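Local coordinates for protein ZYRO0G01672p (Zygosaccharomyces rouxii, PDB 4U8T) that binds RNA containing N6-methyladenosine through its YTH domain and probably acts as a reader of that mark in mRNA, at residues A[54-57]-A[58-62]; A[138-141]-A[142-145]; A[39-42]-A[43-47]; A[21-24]-A[25-28]. One frame throughout, in Å; residues are numbered along the deposited sequence.

Contact 1: residues A[54-57]-A[58-62]; sequences GNKR and LSEAY. With nucleotides of chain G.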
loop_
_atom_site.group_PDB
_atom_site.type_symbol
_atom_site.label_atom_id
_atom_site.label_comp_id
_atom_site.label_asym_id
_atom_site.label_seq_id
_atom_site.Cartn_x
_atom_site.Cartn_y
_atom_site.Cartn_z
ATOM N N GLY A 54 -12.996 3.992 1.816
ATOM C CA GLY A 54 -11.586 3.699 1.940
ATOM C C GLY A 54 -10.735 4.892 2.247
ATOM O O GLY A 54 -9.836 4.807 3.059
ATOM N N ASN A 55 -11.004 5.996 1.567
ATOM C CA ASN A 55 -10.359 7.257 1.876
ATOM C C ASN A 55 -10.651 7.743 3.259
ATOM O O ASN A 55 -9.770 8.230 3.924
ATOM C CB ASN A 55 -10.776 8.340 0.895
ATOM C CG ASN A 55 -9.991 8.300 -0.357
ATOM O OD1 ASN A 55 -8.962 7.664 -0.417
ATOM N ND2 ASN A 55 -10.454 8.983 -1.360
ATOM N N LYS A 56 -11.893 7.601 3.693
ATOM C CA LYS A 56 -12.304 8.061 5.008
ATOM C C LYS A 56 -11.538 7.295 6.077
ATOM O O LYS A 56 -11.089 7.867 7.064
ATOM C CB LYS A 56 -13.818 7.894 5.174
ATOM C CG LYS A 56 -14.382 8.341 6.523
ATOM C CD LYS A 56 -15.879 8.588 6.453
ATOM C CE LYS A 56 -16.636 7.918 7.588
ATOM N NZ LYS A 56 -16.236 8.439 8.912
ATOM N N ARG A 57 -11.347 6.005 5.828
ATOM C CA ARG A 57 -10.651 5.138 6.740
ATOM C C ARG A 57 -9.170 5.514 6.846
ATOM O O ARG A 57 -8.622 5.620 7.940
ATOM C CB ARG A 57 -10.831 3.687 6.291
ATOM C CG ARG A 57 -10.193 2.666 7.179
ATOM C CD ARG A 57 -10.592 1.266 6.830
ATOM N NE ARG A 57 -12.003 1.016 7.067
ATOM C CZ ARG A 57 -12.915 0.908 6.117
ATOM N NH1 ARG A 57 -12.568 1.021 4.851
ATOM N NH2 ARG A 57 -14.175 0.690 6.436
ATOM N N LEU A 58 -8.533 5.728 5.710
ATOM C CA LEU A 58 -7.136 6.094 5.667
ATOM C C LEU A 58 -6.908 7.491 6.208
ATOM O O LEU A 58 -5.929 7.754 6.878
ATOM C CB LEU A 58 -6.609 5.997 4.236
ATOM C CG LEU A 58 -6.549 4.640 3.536
ATOM C CD1 LEU A 58 -6.084 4.815 2.119
ATOM C CD2 LEU A 58 -5.653 3.682 4.261
ATOM N N SER A 59 -7.823 8.392 5.905
ATOM C CA SER A 59 -7.720 9.766 6.368
ATOM C C SER A 59 -7.756 9.795 7.880
ATOM O O SER A 59 -6.945 10.452 8.520
ATOM C CB SER A 59 -8.832 10.612 5.758
ATOM O OG SER A 59 -8.808 11.925 6.236
ATOM N N GLU A 60 -8.696 9.062 8.454
ATOM C CA GLU A 60 -8.821 9.003 9.894
ATOM C C GLU A 60 -7.615 8.365 10.556
ATOM O O GLU A 60 -7.173 8.845 11.576
ATOM C CB GLU A 60 -10.095 8.282 10.274
ATOM C CG GLU A 60 -11.313 9.141 10.030
ATOM C CD GLU A 60 -12.604 8.418 10.239
ATOM O OE1 GLU A 60 -12.563 7.251 10.656
ATOM O OE2 GLU A 60 -13.661 9.024 9.983
ATOM N N ALA A 61 -7.071 7.298 9.981
ATOM C CA ALA A 61 -5.901 6.655 10.564
ATOM C C ALA A 61 -4.669 7.539 10.508
ATOM O O ALA A 61 -3.863 7.535 11.420
ATOM C CB ALA A 61 -5.621 5.359 9.872
ATOM N N TYR A 62 -4.529 8.286 9.426
ATOM C CA TYR A 62 -3.422 9.198 9.233
ATOM C C TYR A 62 -3.469 10.367 10.211
ATOM O O TYR A 62 -2.444 10.758 10.756
ATOM C CB TYR A 62 -3.422 9.703 7.810
ATOM C CG TYR A 62 -2.317 10.652 7.491
ATOM C CD1 TYR A 62 -1.089 10.198 7.108
ATOM C CD2 TYR A 62 -2.516 12.009 7.561
ATOM C CE1 TYR A 62 -0.087 11.078 6.818
ATOM C CE2 TYR A 62 -1.527 12.884 7.279
ATOM C CZ TYR A 62 -0.314 12.422 6.912
ATOM O OH TYR A 62 0.672 13.314 6.620
ATOM P P G G 3 -21.078 0.092 -2.274
ATOM O OP1 G G 3 -21.662 -0.426 -3.509
ATOM O OP2 G G 3 -21.135 -0.652 -1.013
ATOM O "O5'" G G 3 -19.569 0.255 -2.681
ATOM C "C5'" G G 3 -18.662 0.976 -1.881
ATOM C "C4'" G G 3 -17.245 0.669 -2.286
ATOM O "O4'" G G 3 -16.388 1.094 -1.203
ATOM C "C3'" G G 3 -16.976 -0.820 -2.465
ATOM O "O3'" G G 3 -15.876 -0.992 -3.336
ATOM C "C2'" G G 3 -16.548 -1.240 -1.080
ATOM O "O2'" G G 3 -15.772 -2.407 -1.042
ATOM C "C1'" G G 3 -15.740 -0.029 -0.642
ATOM N N9 G G 3 -15.670 0.120 0.811
ATOM C C8 G G 3 -14.538 0.336 1.538
ATOM N N7 G G 3 -14.744 0.436 2.806
ATOM C C5 G G 3 -16.117 0.271 2.920
ATOM C C6 G G 3 -16.946 0.271 4.053
ATOM O O6 G G 3 -16.637 0.432 5.217
ATOM N N1 G G 3 -18.265 0.068 3.715
ATOM C C2 G G 3 -18.739 -0.117 2.453
ATOM N N2 G G 3 -20.041 -0.306 2.298
ATOM N N3 G G 3 -17.985 -0.116 1.406
ATOM C C4 G G 3 -16.700 0.084 1.699
#
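Lys56 NZ meets Glu60 OE2 at 2.8 Å, a salt bridge between residues one helical turn apart. The ammonium group reaches the syn side of the carboxylate oxygen, 23° out of the carboxylate plane. Lys56 starts with CG anti to its backbone N and bends at the third and fourth torsions, which carries NZ to Glu60 OE2, while Lys56 CG also lies 3.6 Å from that oxygen. Beneath the pair, Glu60 N donates to Lys56 O at 3.0 Å in the regular i to i+4 pattern. This is helix 52-63 of the YTH domain, one flank of which packs on the central sheet: Leu58 touches Phe29, Ile31, Met89 and Phe112, and its CG sits 3.3 Å from Gly54 O. Ala61, on the following turn, also packs on Phe29. Arg57 runs out extended and then bends at chi3 (-66°), turning two guanidinium nitrogens to the Hoogsteen edge of G3 of chain G. Arg57 NH1 bonds G3 N7 at 3.0 Å, nearly straight at 170°, and Arg57 NH2 bonds G3 O6 at 2.8 Å. Thr146 OG1 is a further hydrogen-bond partner of Arg57 NH1.

Contact 2: residues A[138-141]-A[142-145]; sequences KPVT and NSRD. With nucleotides of chain G.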
loop_
_atom_site.group_PDB
_atom_site.type_symbol
_atom_site.label_atom_id
_atom_site.label_comp_id
_atom_site.label_asym_id
_atom_site.label_seq_id
_atom_site.Cartn_x
_atom_site.Cartn_y
_atom_site.Cartn_z
ATOM N N LYS A 138 -8.376 -14.935 8.048
ATOM C CA LYS A 138 -8.097 -15.065 6.634
ATOM C C LYS A 138 -6.669 -14.607 6.343
ATOM O O LYS A 138 -6.147 -13.744 7.018
ATOM C CB LYS A 138 -9.086 -14.260 5.799
ATOM C CG LYS A 138 -10.518 -14.656 5.977
ATOM C CD LYS A 138 -11.295 -14.376 4.744
ATOM C CE LYS A 138 -12.617 -13.740 5.057
ATOM N NZ LYS A 138 -13.418 -13.581 3.806
ATOM N N PRO A 139 -6.042 -15.194 5.322
ATOM C CA PRO A 139 -4.703 -14.804 4.930
ATOM C C PRO A 139 -4.647 -13.372 4.428
ATOM O O PRO A 139 -5.583 -12.943 3.804
ATOM C CB PRO A 139 -4.388 -15.776 3.800
ATOM C CG PRO A 139 -5.383 -16.775 3.867
ATOM C CD PRO A 139 -6.555 -16.268 4.468
ATOM N N VAL A 140 -3.538 -12.677 4.640
ATOM C CA VAL A 140 -3.396 -11.317 4.162
ATOM C C VAL A 140 -3.607 -11.230 2.641
ATOM O O VAL A 140 -3.999 -10.197 2.112
ATOM C CB VAL A 140 -2.039 -10.737 4.551
ATOM C CG1 VAL A 140 -0.961 -11.368 3.759
ATOM C CG2 VAL A 140 -2.052 -9.224 4.375
ATOM N N THR A 141 -3.373 -12.332 1.948
ATOM C CA THR A 141 -3.499 -12.374 0.512
ATOM C C THR A 141 -4.947 -12.377 0.117
ATOM O O THR A 141 -5.255 -12.339 -1.052
ATOM C CB THR A 141 -2.829 -13.609 -0.087
ATOM O OG1 THR A 141 -3.337 -14.768 0.559
ATOM C CG2 THR A 141 -1.374 -13.570 0.140
ATOM N N ASN A 142 -5.839 -12.444 1.093
ATOM C CA ASN A 142 -7.255 -12.396 0.796
ATOM C C ASN A 142 -7.917 -11.240 1.528
ATOM O O ASN A 142 -8.834 -11.415 2.291
ATOM C CB ASN A 142 -7.926 -13.714 1.145
ATOM C CG ASN A 142 -9.359 -13.762 0.688
ATOM O OD1 ASN A 142 -9.773 -12.989 -0.169
ATOM N ND2 ASN A 142 -10.117 -14.684 1.233
ATOM N N SER A 143 -7.407 -10.050 1.296
ATOM C CA SER A 143 -7.889 -8.854 1.934
ATOM C C SER A 143 -8.533 -7.920 0.958
ATOM O O SER A 143 -8.123 -7.821 -0.188
ATOM C CB SER A 143 -6.746 -8.132 2.604
ATOM O OG SER A 143 -5.895 -9.069 3.184
ATOM N N ARG A 144 -9.493 -7.168 1.452
ATOM C CA ARG A 144 -10.088 -6.132 0.662
ATOM C C ARG A 144 -9.215 -4.909 0.773
ATOM O O ARG A 144 -8.328 -4.840 1.613
ATOM C CB ARG A 144 -11.508 -5.826 1.138
ATOM C CG ARG A 144 -12.571 -6.790 0.663
ATOM C CD ARG A 144 -13.922 -6.333 1.113
ATOM N NE ARG A 144 -15.081 -6.916 0.419
ATOM C CZ ARG A 144 -15.278 -7.019 -0.896
ATOM N NH1 ARG A 144 -14.399 -6.580 -1.789
ATOM N NH2 ARG A 144 -16.397 -7.581 -1.324
ATOM N N ASP A 145 -9.476 -3.958 -0.104
ATOM C CA ASP A 145 -8.855 -2.661 -0.095
ATOM C C ASP A 145 -9.026 -1.964 1.256
ATOM O O ASP A 145 -10.118 -1.902 1.788
ATOM C CB ASP A 145 -9.444 -1.844 -1.238
ATOM C CG ASP A 145 -8.851 -0.491 -1.348
ATOM O OD1 ASP A 145 -7.649 -0.355 -1.127
ATOM O OD2 ASP A 145 -9.588 0.448 -1.658
ATOM P P C G 5 -11.426 -4.888 -3.343
ATOM O OP1 C G 5 -12.682 -5.623 -3.504
ATOM O OP2 C G 5 -11.277 -3.938 -2.260
ATOM O "O5'" C G 5 -10.241 -5.923 -3.248
ATOM C "C5'" C G 5 -10.252 -7.137 -3.969
ATOM C "C4'" C G 5 -9.975 -8.282 -3.050
ATOM O "O4'" C G 5 -11.058 -8.429 -2.135
ATOM C "C3'" C G 5 -9.800 -9.660 -3.649
ATOM O "O3'" C G 5 -8.460 -9.826 -4.061
ATOM C "C2'" C G 5 -10.178 -10.600 -2.502
ATOM O "O2'" C G 5 -9.034 -10.996 -1.773
ATOM C "C1'" C G 5 -11.039 -9.711 -1.598
ATOM N N1 C G 5 -12.418 -10.150 -1.370
ATOM C C2 C G 5 -12.759 -10.142 -0.023
ATOM O O2 C G 5 -11.901 -9.806 0.802
ATOM N N3 C G 5 -13.996 -10.478 0.364
ATOM C C4 C G 5 -14.867 -10.806 -0.555
ATOM N N4 C G 5 -16.062 -11.143 -0.106
ATOM C C5 C G 5 -14.543 -10.821 -1.944
ATOM C C6 C G 5 -13.306 -10.485 -2.330
ATOM P P A G 6 -8.053 -10.722 -5.306
ATOM O OP1 A G 6 -6.770 -10.248 -5.763
ATOM O OP2 A G 6 -9.158 -10.817 -6.257
ATOM O "O5'" A G 6 -7.844 -12.161 -4.687
ATOM C "C5'" A G 6 -6.836 -12.413 -3.738
ATOM C "C4'" A G 6 -6.988 -13.774 -3.118
ATOM O "O4'" A G 6 -8.295 -13.923 -2.535
ATOM C "C3'" A G 6 -6.852 -14.970 -4.037
ATOM O "O3'" A G 6 -5.501 -15.296 -4.210
ATOM C "C2'" A G 6 -7.585 -16.047 -3.286
ATOM O "O2'" A G 6 -6.742 -16.527 -2.259
ATOM C "C1'" A G 6 -8.715 -15.256 -2.644
ATOM N N9 A G 6 -9.932 -15.257 -3.455
ATOM C C8 A G 6 -10.427 -14.185 -4.122
ATOM N N7 A G 6 -11.538 -14.430 -4.751
ATOM C C5 A G 6 -11.794 -15.757 -4.464
ATOM C C6 A G 6 -12.839 -16.607 -4.839
ATOM N N6 A G 6 -13.835 -16.217 -5.630
ATOM N N1 A G 6 -12.800 -17.878 -4.397
ATOM C C2 A G 6 -11.783 -18.246 -3.609
ATOM N N3 A G 6 -10.745 -17.535 -3.182
ATOM C C4 A G 6 -10.816 -16.279 -3.646
ATOM C C2 6MZ G 4 -8.227 1.561 -9.168
ATOM C C4 6MZ G 4 -9.086 0.887 -7.106
ATOM C C5 6MZ G 4 -8.553 2.091 -6.497
ATOM O O1P 6MZ G 4 -16.675 -0.300 -5.525
ATOM O O2P 6MZ G 4 -16.594 -2.787 -5.056
ATOM N N9 6MZ G 4 -9.681 0.213 -6.128
ATOM N N3 6MZ G 4 -8.881 0.687 -8.423
ATOM N N1 6MZ G 4 -7.730 2.685 -8.677
ATOM C C6 6MZ G 4 -7.841 3.017 -7.385
ATOM N N6 6MZ G 4 -7.323 4.160 -6.916
ATOM C C9 6MZ G 4 -6.746 5.106 -7.832
ATOM N N7 6MZ G 4 -8.883 2.040 -5.199
ATOM C C8 6MZ G 4 -9.575 0.909 -5.001
ATOM O "O5'" 6MZ G 4 -14.537 -1.393 -5.395
ATOM C "C5'" 6MZ G 4 -13.442 -1.756 -4.576
ATOM C "C4'" 6MZ G 4 -12.240 -2.069 -5.408
ATOM O "O4'" 6MZ G 4 -11.716 -0.856 -5.940
ATOM C "C1'" 6MZ G 4 -10.390 -1.056 -6.301
ATOM C "C2'" 6MZ G 4 -9.840 -2.186 -5.449
ATOM O "O2'" 6MZ G 4 -9.399 -3.201 -6.328
ATOM C "C3'" 6MZ G 4 -11.063 -2.681 -4.676
ATOM O "O3'" 6MZ G 4 -11.131 -4.085 -4.673
ATOM P P 6MZ G 4 -16.022 -1.437 -4.858
#
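Asn142, held to Pro139 through the backbone, begins a run of residues that follows the RNA from A6 back to the methylated nucleotide, all of chain G. The Asn142 side chain lies against the ribose of A6, CG being 3.4 Å from A6 O4', and the Lys138 chain crosses it from the other segment. Arg144 lays one face of its guanidinium over cytosine C5, close to parallel with the ring and with C5 C4 3.6 Å above its plane. Arg144 NH1 also lies near the phosphate, 2.6 Å from C5 OP1. Asp145 N donates to C5 OP2 at 2.8 Å (161°), and Asp145 OD2 approaches C8 of the N6-methyladenosine at 3.4 Å. Asp145 is itself positioned from behind: Ser50 OG bonds OD2 and the backbone N of Lys32 bonds OD1. Further back, a type I turn from Pro139 to Asn142 sets the direction of the loop. Asn142 N reaches Pro139 O at 2.8 Å, from 47° out of the carbonyl plane. Ser143 OG turns back to donate to Val140 O, a bond whose modelled length is too short to trust. Val140 packs on Val30 and Ile132, and strand 138-139 pairs with strand 131-132. The phosphate joining the methylated adenosine to C5 thus meets a backbone N-H and a guanidinium, a combination that would suit its negative charge and hold the RNA backbone largely irrespective of base identity.

Contact 3: residues A[39-42]-A[43-47]; sequences VKKS and FYNGI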
loop_
_atom_site.group_PDB
_atom_site.type_symbol
_atom_site.label_atom_id
_atom_site.label_comp_id
_atom_site.label_asym_id
_atom_site.label_seq_id
_atom_site.Cartn_x
_atom_site.Cartn_y
_atom_site.Cartn_z
ATOM N N VAL A 39 -1.575 1.887 -10.451
ATOM C CA VAL A 39 -0.494 1.723 -9.522
ATOM C C VAL A 39 0.730 2.370 -10.086
ATOM O O VAL A 39 1.441 3.032 -9.370
ATOM C CB VAL A 39 -0.211 0.253 -9.229
ATOM C CG1 VAL A 39 0.890 0.112 -8.221
ATOM C CG2 VAL A 39 -1.463 -0.415 -8.749
ATOM N N LYS A 40 0.979 2.188 -11.372
ATOM C CA LYS A 40 2.107 2.838 -12.019
ATOM C C LYS A 40 1.993 4.364 -12.005
ATOM O O LYS A 40 2.984 5.077 -11.858
ATOM C CB LYS A 40 2.277 2.368 -13.449
ATOM C CG LYS A 40 2.901 1.028 -13.618
ATOM C CD LYS A 40 3.294 0.986 -15.048
ATOM C CE LYS A 40 4.110 -0.191 -15.460
ATOM N NZ LYS A 40 4.580 0.048 -16.848
ATOM N N LYS A 41 0.789 4.859 -12.241
ATOM C CA LYS A 41 0.532 6.271 -12.130
ATOM C C LYS A 41 0.783 6.766 -10.713
ATOM O O LYS A 41 1.256 7.875 -10.516
ATOM C CB LYS A 41 -0.903 6.565 -12.565
ATOM C CG LYS A 41 -1.063 6.334 -14.021
ATOM C CD LYS A 41 -2.425 6.557 -14.507
ATOM C CE LYS A 41 -2.426 6.545 -16.006
ATOM N NZ LYS A 41 -3.795 6.364 -16.513
ATOM N N SER A 42 0.494 5.932 -9.727
ATOM C CA SER A 42 0.768 6.306 -8.360
ATOM C C SER A 42 2.252 6.459 -8.153
ATOM O O SER A 42 2.701 7.424 -7.560
ATOM C CB SER A 42 0.194 5.279 -7.398
ATOM O OG SER A 42 0.427 5.655 -6.069
ATOM N N PHE A 43 3.029 5.535 -8.700
ATOM C CA PHE A 43 4.468 5.587 -8.519
ATOM C C PHE A 43 5.052 6.829 -9.160
ATOM O O PHE A 43 5.864 7.501 -8.570
ATOM C CB PHE A 43 5.144 4.360 -9.120
ATOM C CG PHE A 43 6.633 4.443 -9.122
ATOM C CD1 PHE A 43 7.354 4.147 -7.992
ATOM C CD2 PHE A 43 7.313 4.888 -10.233
ATOM C CE1 PHE A 43 8.715 4.252 -7.980
ATOM C CE2 PHE A 43 8.672 5.003 -10.205
ATOM C CZ PHE A 43 9.370 4.678 -9.074
ATOM N N TYR A 44 4.636 7.138 -10.367
ATOM C CA TYR A 44 5.211 8.267 -11.077
ATOM C C TYR A 44 4.703 9.598 -10.584
ATOM O O TYR A 44 5.406 10.566 -10.663
ATOM C CB TYR A 44 4.976 8.122 -12.591
ATOM C CG TYR A 44 5.853 7.073 -13.250
ATOM C CD1 TYR A 44 7.232 7.212 -13.266
ATOM C CD2 TYR A 44 5.315 5.915 -13.784
ATOM C CE1 TYR A 44 8.043 6.263 -13.840
ATOM C CE2 TYR A 44 6.131 4.946 -14.364
ATOM C CZ TYR A 44 7.489 5.133 -14.383
ATOM O OH TYR A 44 8.301 4.200 -14.940
ATOM N N ASN A 45 3.508 9.631 -10.016
ATOM C CA ASN A 45 2.886 10.886 -9.659
ATOM C C ASN A 45 2.822 11.193 -8.188
ATOM O O ASN A 45 2.427 12.292 -7.809
ATOM C CB ASN A 45 1.479 10.917 -10.187
ATOM C CG ASN A 45 1.426 10.886 -11.666
ATOM O OD1 ASN A 45 1.634 11.897 -12.322
ATOM N ND2 ASN A 45 1.112 9.726 -12.214
ATOM N N GLY A 46 3.167 10.213 -7.364
ATOM C CA GLY A 46 3.272 10.398 -5.934
ATOM C C GLY A 46 1.952 10.681 -5.246
ATOM O O GLY A 46 1.904 11.326 -4.206
ATOM N N ILE A 47 0.867 10.186 -5.820
ATOM C CA ILE A 47 -0.417 10.289 -5.174
ATOM C C ILE A 47 -1.138 8.946 -5.223
ATOM O O ILE A 47 -0.779 8.072 -5.984
ATOM C CB ILE A 47 -1.286 11.388 -5.822
ATOM C CG1 ILE A 47 -1.643 11.046 -7.262
ATOM C CG2 ILE A 47 -0.591 12.719 -5.794
ATOM C CD1 ILE A 47 -2.681 11.968 -7.838
#
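The last turn of helix 36-45 in the YTH domain ends here, and Gly46, with positive phi (67°), turns the chain off into the short edge strand 47-48. Lys41 O is gripped twice by Asn45. Asn45 N donates to Lys41 O at 2.9 Å, and Asn45 ND2 folds back to the same oxygen, which lies only 12° out of the side-chain amide plane. Asn45 gets there with CG anti to its own carbonyl carbon (chi1 -64°), curled back toward the preceding turn. One residue on, Ser42 O accepts Gly46 N at 2.8 Å together with a weak bond from Asn45 N at 3.4 Å. Upstream, Phe43 N and Tyr44 N keep the ordinary helical bonds to Val39 O and Lys40 O. The two aromatic side chains also meet: Phe43 CD2 stands over the centre of the Tyr44 ring, 3.8 Å above its plane, while Phe43 packs edge-to-face with Trp116. Near the C terminus of the chain, Asp175 bonds Tyr44 OH and Asp174 forms a salt bridge with Lys40 NZ. Ser42 faces the sheet instead. Ser42 OG, anti to the backbone N, donates to Ile47 O at 2.7 Å and also bonds Trp116 NE1, joining the helix end to strands 47-48 and 111-123. Ile47 O takes a CA-H contact as well, from Ser42 CA at 3.3 Å.

Contact 4: residues A[21-24]-A[25-28]; sequences HVPD and HSRF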
loop_
_atom_site.group_PDB
_atom_site.type_symbol
_atom_site.label_atom_id
_atom_site.label_comp_id
_atom_site.label_asym_id
_atom_site.label_seq_id
_atom_site.Cartn_x
_atom_site.Cartn_y
_atom_site.Cartn_z
ATOM N N HIS A 21 13.165 1.559 7.930
ATOM C CA HIS A 21 12.986 1.830 9.333
ATOM C C HIS A 21 11.556 2.212 9.633
ATOM O O HIS A 21 11.065 3.253 9.191
ATOM C CB HIS A 21 13.916 2.939 9.807
ATOM C CG HIS A 21 13.535 3.483 11.143
ATOM N ND1 HIS A 21 13.621 2.737 12.300
ATOM C CD2 HIS A 21 13.031 4.685 11.507
ATOM C CE1 HIS A 21 13.189 3.456 13.318
ATOM N NE2 HIS A 21 12.829 4.643 12.864
ATOM N N VAL A 22 10.907 1.366 10.423
ATOM C CA VAL A 22 9.502 1.536 10.765
ATOM C C VAL A 22 9.355 2.221 12.121
ATOM O O VAL A 22 9.553 1.591 13.142
ATOM C CB VAL A 22 8.799 0.150 10.803
ATOM C CG1 VAL A 22 7.339 0.291 11.070
ATOM C CG2 VAL A 22 9.002 -0.565 9.507
ATOM N N PRO A 23 8.964 3.496 12.144
ATOM C CA PRO A 23 8.779 4.186 13.426
ATOM C C PRO A 23 7.711 3.541 14.299
ATOM O O PRO A 23 6.763 2.985 13.779
ATOM C CB PRO A 23 8.357 5.593 13.009
ATOM C CG PRO A 23 8.769 5.716 11.610
ATOM C CD PRO A 23 8.662 4.370 11.012
ATOM N N ASP A 24 7.860 3.615 15.613
ATOM C CA ASP A 24 6.885 3.005 16.504
ATOM C C ASP A 24 5.475 3.567 16.272
ATOM O O ASP A 24 5.319 4.689 15.796
ATOM C CB ASP A 24 7.315 3.202 17.956
ATOM C CG ASP A 24 8.606 2.439 18.307
ATOM O OD1 ASP A 24 8.839 1.311 17.812
ATOM O OD2 ASP A 24 9.406 2.981 19.094
ATOM N N HIS A 25 4.467 2.743 16.564
ATOM C CA HIS A 25 3.049 3.116 16.514
ATOM C C HIS A 25 2.538 3.360 15.099
ATOM O O HIS A 25 1.514 4.006 14.910
ATOM C CB HIS A 25 2.798 4.333 17.406
ATOM C CG HIS A 25 3.419 4.186 18.755
ATOM N ND1 HIS A 25 3.116 3.139 19.595
ATOM C CD2 HIS A 25 4.393 4.893 19.372
ATOM C CE1 HIS A 25 3.852 3.227 20.687
ATOM N NE2 HIS A 25 4.640 4.279 20.572
ATOM N N SER A 26 3.259 2.845 14.109
ATOM C CA SER A 26 2.841 2.929 12.725
ATOM C C SER A 26 1.722 1.955 12.385
ATOM O O SER A 26 1.538 0.946 13.039
ATOM C CB SER A 26 4.023 2.666 11.812
ATOM O OG SER A 26 4.945 3.717 11.850
ATOM N N ARG A 27 0.964 2.252 11.348
ATOM C CA ARG A 27 -0.076 1.325 10.953
ATOM C C ARG A 27 0.062 0.932 9.482
ATOM O O ARG A 27 0.707 1.597 8.703
ATOM C CB ARG A 27 -1.434 1.921 11.271
ATOM C CG ARG A 27 -1.590 2.190 12.747
ATOM C CD ARG A 27 -2.764 3.034 13.045
ATOM N NE ARG A 27 -3.988 2.338 12.753
ATOM C CZ ARG A 27 -5.188 2.886 12.851
ATOM N NH1 ARG A 27 -5.305 4.140 13.212
ATOM N NH2 ARG A 27 -6.266 2.186 12.564
ATOM N N PHE A 28 -0.527 -0.198 9.139
ATOM C CA PHE A 28 -0.318 -0.843 7.866
ATOM C C PHE A 28 -1.627 -1.277 7.254
ATOM O O PHE A 28 -2.447 -1.889 7.902
ATOM C CB PHE A 28 0.573 -2.057 8.037
ATOM C CG PHE A 28 1.831 -1.787 8.782
ATOM C CD1 PHE A 28 1.829 -1.692 10.164
ATOM C CD2 PHE A 28 3.038 -1.701 8.111
ATOM C CE1 PHE A 28 2.989 -1.457 10.851
ATOM C CE2 PHE A 28 4.208 -1.479 8.794
ATOM C CZ PHE A 28 4.182 -1.346 10.159
#
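Asp24 and His25, the two central residues of a type II beta turn from Pro23 to Ser26, meet through a CH-pi contact. Asp24 CB stands over one face of the imidazole, 4.0 Å from the His25 ring centroid and 24° off the ring normal, shifted toward the rim on the CD2 side. The third position of the turn puts His25 at positive phi (69°), and its CG, anti to the carbonyl carbon, brings the ring back over Asp24. Ser26 closes the turn through its side chain: Ser26 OG donates to Pro23 O at 2.7 Å, tilted 34° from the carbonyl plane. The same hydroxyl is bonded to the backbone N of Lys70, which ties the turn to the chain entering strand 71-77. Across the turn, the side chains of Val22, before it, and Phe28, after it, approach from opposite directions, methyl CG1 of Val22 lying at the ring edge, 3.7 Å from Phe28 CZ. Ser26 CB is 4.1 Å from Val22 CG1. Strand 27-33, which starts here, runs between strands 71-77 and 148-149; the Phe28 ring meets that of Tyr72, and helix 151-161 packs on this corner, with Lys155 and Leu158 against Val22, Ala151 and Ser154 against Phe28.

How the contacts relate
From the N terminus the order is contact 4, contact 3, contact 1 and contact 2. Each joins consecutive residues, so none closes a long loop, and they stand in series without nesting or crossing. Contact 4 leads into strand 27-33, after which helix 36-45 ends in contact 3 and helix 52-63 carries contact 1. Contacts 1 and 4 touch where Ala61 CB packs at 3.6 Å from Arg27 NH1. Contacts 1 and 2, about 5 Å apart at their nearest atoms, share Ser50, which bonds both Asn55 and Asp145, and both hold nucleotides of chain G. Contacts 2 and 3 lie on opposite sides of the chain's centre.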